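Local atomic coordinates of ERPP protein (Borrelia burgdorferi, PDB entry 4BOB), a protein that is an outer surface lipoprotein of the Lyme disease spirochaete that probably binds the complement regulator factor H. Residues K34-I39 with D53-K58; F77-S82 with G95-S100. One frame throughout, in Å; residues are numbered along the deposited sequence.

Interaction 1 (K34-I39 with D53-K58); sequences KFTVKI and DLVVRK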
loop_
_atom_site.group_PDB
_atom_site.type_symbol
_atom_site.label_atom_id
_atom_site.label_comp_id
_atom_site.label_asym_id
_atom_site.label_seq_id
_atom_site.Cartn_x
_atom_site.Cartn_y
_atom_site.Cartn_z
ATOM N N LYS A 34 -6.416 9.382 -10.693
ATOM C CA LYS A 34 -6.571 7.974 -10.440
ATOM C C LYS A 34 -5.618 7.174 -11.289
ATOM O O LYS A 34 -5.425 7.466 -12.461
ATOM C CB LYS A 34 -7.997 7.535 -10.770
ATOM C CG LYS A 34 -8.176 6.013 -10.834
ATOM C CD LYS A 34 -9.641 5.617 -10.948
ATOM C CE LYS A 34 -10.163 5.783 -12.361
ATOM N NZ LYS A 34 -11.613 5.434 -12.387
ATOM N N PHE A 35 -5.054 6.137 -10.691
ATOM C CA PHE A 35 -4.275 5.177 -11.442
ATOM C C PHE A 35 -4.148 3.835 -10.699
ATOM O O PHE A 35 -4.574 3.683 -9.545
ATOM C CB PHE A 35 -2.915 5.775 -11.798
ATOM C CG PHE A 35 -1.983 5.907 -10.635
ATOM C CD1 PHE A 35 -2.059 6.995 -9.788
ATOM C CD2 PHE A 35 -1.027 4.937 -10.392
ATOM C CE1 PHE A 35 -1.203 7.112 -8.713
ATOM C CE2 PHE A 35 -0.157 5.052 -9.334
ATOM C CZ PHE A 35 -0.239 6.148 -8.495
ATOM N N THR A 36 -3.583 2.862 -11.396
ATOM C CA THR A 36 -3.481 1.508 -10.892
ATOM C C THR A 36 -2.030 1.120 -10.980
ATOM O O THR A 36 -1.273 1.675 -11.793
ATOM C CB THR A 36 -4.345 0.527 -11.710
ATOM O OG1 THR A 36 -5.593 1.147 -12.025
ATOM C CG2 THR A 36 -4.659 -0.701 -10.919
ATOM N N VAL A 37 -1.650 0.192 -10.107
ATOM C CA VAL A 37 -0.291 -0.363 -10.077
ATOM C C VAL A 37 -0.350 -1.765 -9.441
ATOM O O VAL A 37 -1.156 -2.020 -8.545
ATOM C CB VAL A 37 0.716 0.600 -9.361
ATOM C CG1 VAL A 37 0.129 1.170 -8.069
ATOM C CG2 VAL A 37 2.061 -0.080 -9.114
ATOM N N LYS A 38 0.480 -2.670 -9.945
ATOM C CA LYS A 38 0.531 -4.040 -9.449
ATOM C C LYS A 38 1.005 -4.074 -7.993
ATOM O O LYS A 38 1.937 -3.367 -7.626
ATOM C CB LYS A 38 1.488 -4.904 -10.321
ATOM C CG LYS A 38 0.865 -5.510 -11.581
ATOM C CD LYS A 38 0.044 -6.757 -11.235
ATOM C CE LYS A 38 -0.832 -7.236 -12.385
ATOM N NZ LYS A 38 -1.860 -8.204 -11.914
ATOM N N ILE A 39 0.354 -4.898 -7.175
ATOM C CA ILE A 39 0.829 -5.172 -5.820
ATOM C C ILE A 39 1.091 -6.660 -5.638
ATOM O O ILE A 39 0.358 -7.494 -6.159
ATOM C CB ILE A 39 -0.113 -4.625 -4.699
ATOM C CG1 ILE A 39 0.451 -4.979 -3.309
ATOM C CG2 ILE A 39 -1.557 -5.090 -4.877
ATOM C CD1 ILE A 39 0.237 -3.914 -2.262
ATOM N N ASP A 53 -4.017 -5.850 -8.384
ATOM C CA ASP A 53 -3.832 -4.428 -8.706
ATOM C C ASP A 53 -4.453 -3.512 -7.644
ATOM O O ASP A 53 -5.518 -3.808 -7.090
ATOM C CB ASP A 53 -4.482 -4.080 -10.049
ATOM C CG ASP A 53 -3.920 -4.885 -11.199
ATOM O OD1 ASP A 53 -3.971 -6.113 -11.074
ATOM O OD2 ASP A 53 -3.450 -4.303 -12.215
ATOM N N LEU A 54 -3.791 -2.377 -7.414
ATOM C CA LEU A 54 -4.164 -1.414 -6.391
ATOM C C LEU A 54 -4.554 -0.109 -7.065
ATOM O O LEU A 54 -3.767 0.455 -7.838
ATOM C CB LEU A 54 -2.982 -1.176 -5.445
ATOM C CG LEU A 54 -3.205 -0.335 -4.181
ATOM C CD1 LEU A 54 -3.858 -1.146 -3.075
ATOM C CD2 LEU A 54 -1.876 0.209 -3.676
ATOM N N VAL A 55 -5.759 0.366 -6.746
ATOM C CA VAL A 55 -6.379 1.510 -7.407
ATOM C C VAL A 55 -6.245 2.759 -6.539
ATOM O O VAL A 55 -7.031 2.974 -5.593
ATOM C CB VAL A 55 -7.872 1.236 -7.704
ATOM C CG1 VAL A 55 -8.578 2.495 -8.205
ATOM C CG2 VAL A 55 -8.016 0.111 -8.724
ATOM N N VAL A 56 -5.253 3.587 -6.862
ATOM C CA VAL A 56 -4.973 4.755 -6.039
ATOM C C VAL A 56 -5.769 5.933 -6.602
ATOM O O VAL A 56 -5.692 6.247 -7.801
ATOM C CB VAL A 56 -3.456 5.056 -5.925
ATOM C CG1 VAL A 56 -3.191 5.934 -4.710
ATOM C CG2 VAL A 56 -2.655 3.767 -5.790
ATOM N N ARG A 57 -6.554 6.550 -5.723
ATOM C CA ARG A 57 -7.509 7.588 -6.090
ATOM C C ARG A 57 -7.277 8.817 -5.201
ATOM O O ARG A 57 -7.036 8.696 -3.997
ATOM C CB ARG A 57 -8.946 7.057 -5.925
ATOM C CG ARG A 57 -10.048 7.915 -6.563
ATOM C CD ARG A 57 -11.347 7.846 -5.773
ATOM N NE ARG A 57 -11.771 6.462 -5.522
ATOM C CZ ARG A 57 -12.375 6.033 -4.407
ATOM N NH1 ARG A 57 -12.630 6.869 -3.394
ATOM N NH2 ARG A 57 -12.718 4.746 -4.291
ATOM N N LYS A 58 -7.375 9.991 -5.816
ATOM C CA LYS A 58 -7.042 11.261 -5.193
ATOM C C LYS A 58 -8.307 12.060 -4.853
ATOM O O LYS A 58 -9.032 12.471 -5.757
ATOM C CB LYS A 58 -6.156 12.041 -6.164
ATOM C CG LYS A 58 -5.922 13.500 -5.817
ATOM C CD LYS A 58 -5.508 13.691 -4.370
ATOM C CE LYS A 58 -5.324 15.153 -4.062
ATOM N NZ LYS A 58 -5.289 15.344 -2.596
#
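Phe-35 and Val-56 pair across an antiparallel beta hairpin made by strands 34-42 and 48-58, two neighbours in the large sheet of this outer surface protein E family fold. Two hydrogen-bonded pairs carry the backbone. Phe-35 N gives a bond to Val-56 O at 3.0 Å, and Val-56 N returns one to Phe-35 O. Val-37 and Leu-54 repeat the exchange, with Leu-54 N to Val-37 O at 2.9 Å. CA-H...O contacts fill in between, such as Thr-36 CA to Leu-54 O at 3.2 Å. The apolar contacts lie on the buried face. The Phe-35 ring lies alongside Val-56, whose CB sits over one ring face toward the rim, 4.1 Å from Phe-35 CE1. Ile-39 CG2 packs on Leu-54 CB at 4.2 Å. Helix 156-162 covers Phe-35 and Val-37 on this side. The opposite face, with Thr-36, Lys-38, Asp-53 and Val-55, is more exposed and mostly polar. There Thr-36 turns CG2 anti to its backbone nitrogen, and this methyl meets Asp-53 CB at 3.5 Å. Lys-38 bends at chi2 (-79°), which brings NZ to the same aspartate. In this salt bridge Lys-38 NZ meets Asp-53 OD1 on the syn side at 3.1 Å, 30° out of the carboxylate plane.

Interaction 2 (F77-S82 with G95-S100); sequences FSLKES and GSFKTS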
loop_
_atom_site.group_PDB
_atom_site.type_symbol
_atom_site.label_atom_id
_atom_site.label_comp_id
_atom_site.label_asym_id
_atom_site.label_seq_id
_atom_site.Cartn_x
_atom_site.Cartn_y
_atom_site.Cartn_z
ATOM N N PHE A 77 -6.079 1.037 2.201
ATOM C CA PHE A 77 -5.791 2.060 3.218
ATOM C C PHE A 77 -6.010 3.443 2.618
ATOM O O PHE A 77 -5.899 3.612 1.400
ATOM C CB PHE A 77 -4.366 1.974 3.778
ATOM C CG PHE A 77 -3.285 2.390 2.797
ATOM C CD1 PHE A 77 -3.138 3.717 2.394
ATOM C CD2 PHE A 77 -2.383 1.448 2.300
ATOM C CE1 PHE A 77 -2.131 4.070 1.503
ATOM C CE2 PHE A 77 -1.383 1.812 1.418
ATOM C CZ PHE A 77 -1.262 3.110 1.016
ATOM N N SER A 78 -6.293 4.405 3.498
ATOM C CA SER A 78 -6.543 5.798 3.143
ATOM C C SER A 78 -5.829 6.747 4.119
ATOM O O SER A 78 -5.346 6.340 5.170
ATOM C CB SER A 78 -8.039 6.085 3.176
ATOM O OG SER A 78 -8.516 6.101 4.525
ATOM N N LEU A 79 -5.799 8.026 3.762
ATOM C CA LEU A 79 -5.014 9.043 4.478
ATOM C C LEU A 79 -5.495 10.413 4.017
ATOM O O LEU A 79 -5.898 10.551 2.870
ATOM C CB LEU A 79 -3.546 8.855 4.149
ATOM C CG LEU A 79 -3.245 9.075 2.666
ATOM C CD1 LEU A 79 -2.566 10.427 2.473
ATOM C CD2 LEU A 79 -2.409 7.946 2.059
ATOM N N LYS A 80 -5.457 11.416 4.893
ATOM C CA LYS A 80 -5.963 12.760 4.543
ATOM C C LYS A 80 -4.875 13.679 3.949
ATOM O O LYS A 80 -3.701 13.281 3.886
ATOM C CB LYS A 80 -6.561 13.413 5.772
ATOM C CG LYS A 80 -7.591 12.579 6.529
ATOM C CD LYS A 80 -7.322 12.748 8.024
ATOM C CE LYS A 80 -8.470 12.315 8.911
ATOM N NZ LYS A 80 -8.003 12.264 10.331
ATOM N N GLU A 81 -5.249 14.902 3.526
ATOM C CA GLU A 81 -4.289 15.833 2.855
ATOM C C GLU A 81 -2.932 15.938 3.538
ATOM O O GLU A 81 -1.899 15.775 2.880
ATOM C CB GLU A 81 -4.832 17.263 2.707
ATOM C CG GLU A 81 -5.647 17.563 1.446
ATOM C CD GLU A 81 -5.076 16.988 0.154
ATOM O OE1 GLU A 81 -4.243 17.650 -0.507
ATOM O OE2 GLU A 81 -5.505 15.872 -0.221
ATOM N N SER A 82 -2.931 16.194 4.845
ATOM C CA SER A 82 -1.689 16.388 5.618
ATOM C C SER A 82 -0.602 15.263 5.483
ATOM O O SER A 82 0.606 15.556 5.520
ATOM C CB SER A 82 -2.035 16.641 7.088
ATOM O OG SER A 82 -2.877 15.619 7.579
ATOM N N GLY A 95 10.163 5.671 3.311
ATOM C CA GLY A 95 9.837 6.610 4.381
ATOM C C GLY A 95 8.712 6.103 5.241
ATOM O O GLY A 95 8.727 4.936 5.648
ATOM N N SER A 96 7.758 6.990 5.539
ATOM C CA SER A 96 6.576 6.622 6.328
ATOM C C SER A 96 5.460 7.661 6.234
ATOM O O SER A 96 5.725 8.835 5.986
ATOM C CB SER A 96 6.956 6.368 7.799
ATOM O OG SER A 96 6.475 7.391 8.670
ATOM N N PHE A 97 4.216 7.205 6.428
ATOM C CA PHE A 97 3.019 8.089 6.455
ATOM C C PHE A 97 1.929 7.537 7.396
ATOM O O PHE A 97 1.859 6.314 7.644
ATOM C CB PHE A 97 2.443 8.326 5.035
ATOM C CG PHE A 97 2.107 7.064 4.280
ATOM C CD1 PHE A 97 3.094 6.367 3.578
ATOM C CD2 PHE A 97 0.783 6.569 4.246
ATOM C CE1 PHE A 97 2.770 5.194 2.877
ATOM C CE2 PHE A 97 0.459 5.406 3.545
ATOM C CZ PHE A 97 1.453 4.727 2.860
ATOM N N LYS A 98 1.092 8.435 7.927
ATOM C CA LYS A 98 -0.058 8.049 8.753
ATOM C C LYS A 98 -1.381 7.912 7.966
ATOM O O LYS A 98 -1.914 8.886 7.434
ATOM C CB LYS A 98 -0.246 9.046 9.897
ATOM C CG LYS A 98 -1.310 8.618 10.907
ATOM C CD LYS A 98 -1.990 9.802 11.591
ATOM C CE LYS A 98 -1.067 10.537 12.560
ATOM N NZ LYS A 98 -0.705 9.713 13.775
ATOM N N THR A 99 -1.919 6.695 7.935
ATOM C CA THR A 99 -3.219 6.404 7.296
ATOM C C THR A 99 -4.406 6.929 8.119
ATOM O O THR A 99 -4.336 6.944 9.342
ATOM C CB THR A 99 -3.466 4.877 7.182
ATOM O OG1 THR A 99 -3.605 4.311 8.496
ATOM C CG2 THR A 99 -2.345 4.171 6.459
ATOM N N SER A 100 -5.510 7.314 7.475
ATOM C CA SER A 100 -6.753 7.546 8.226
ATOM C C SER A 100 -7.198 6.185 8.723
ATOM O O SER A 100 -7.280 5.964 9.910
ATOM C CB SER A 100 -7.880 8.200 7.389
ATOM O OG SER A 100 -8.158 7.457 6.209
#
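Phe-77 and Phe-97 bring their rings together obliquely, with planes at 50° and centroids 5.4 Å apart. The pair spans strands 72-79 and 96-98, the outermost strands of the large antiparallel sheet, so the contact brings the sheet's two edges together, consistent with a barrel-like closure. The side chains cross at about a right angle. The CE1-CZ side of Phe-77 meets the CE2-CZ side of Phe-97, with Phe-77 CE1 to Phe-97 CE2 at 3.6 Å. Leu-79 also crosses Phe-97 at about a right angle and lays CD2 4.1 Å from Phe-97 CD2. Thr-99 crosses Phe-77 too, with CG2 4.0 Å from Phe-77 CB, while its OG1 hydrogen-bonds to Lys-118 O. Helix 84-93 connects the two strands along the chain and adds Phe-87, which meets the Phe-97 ring edge-to-face and touches Leu-79. One backbone bond crosses, from Ser-100 N to Ser-78 O, with an N-H...O angle of 132° and the donor tilted from the carbonyl plane. The axes of segments 77-79 and 96-98 lie 81° apart, and no regular ladder forms between them. The junction thus combines buried apolar packing with a more exposed serine side, where a single bent backbone hydrogen bond crosses.

How the interactions relate
Interaction 1 and interaction 2 belong to the same sheet but hold it in different ways. Interaction 1 joins sequence neighbours inside the sheet, and regular strand pairing does most of the work. Interaction 2 brings together the two outermost strands, which meet at a steep angle and depend more on side chains than on backbone pairing. Both are partly buried. Interaction 1 divides into an apolar inner face and a mostly polar, more exposed outer one. Interaction 2 has its aromatic and aliphatic groups buried and its serines nearer the surface. The centres lie about 15 Å apart. Lys-58 and Glu-81, neither of which touches the other segment of its own contact, join the two in a salt bridge modelled very short.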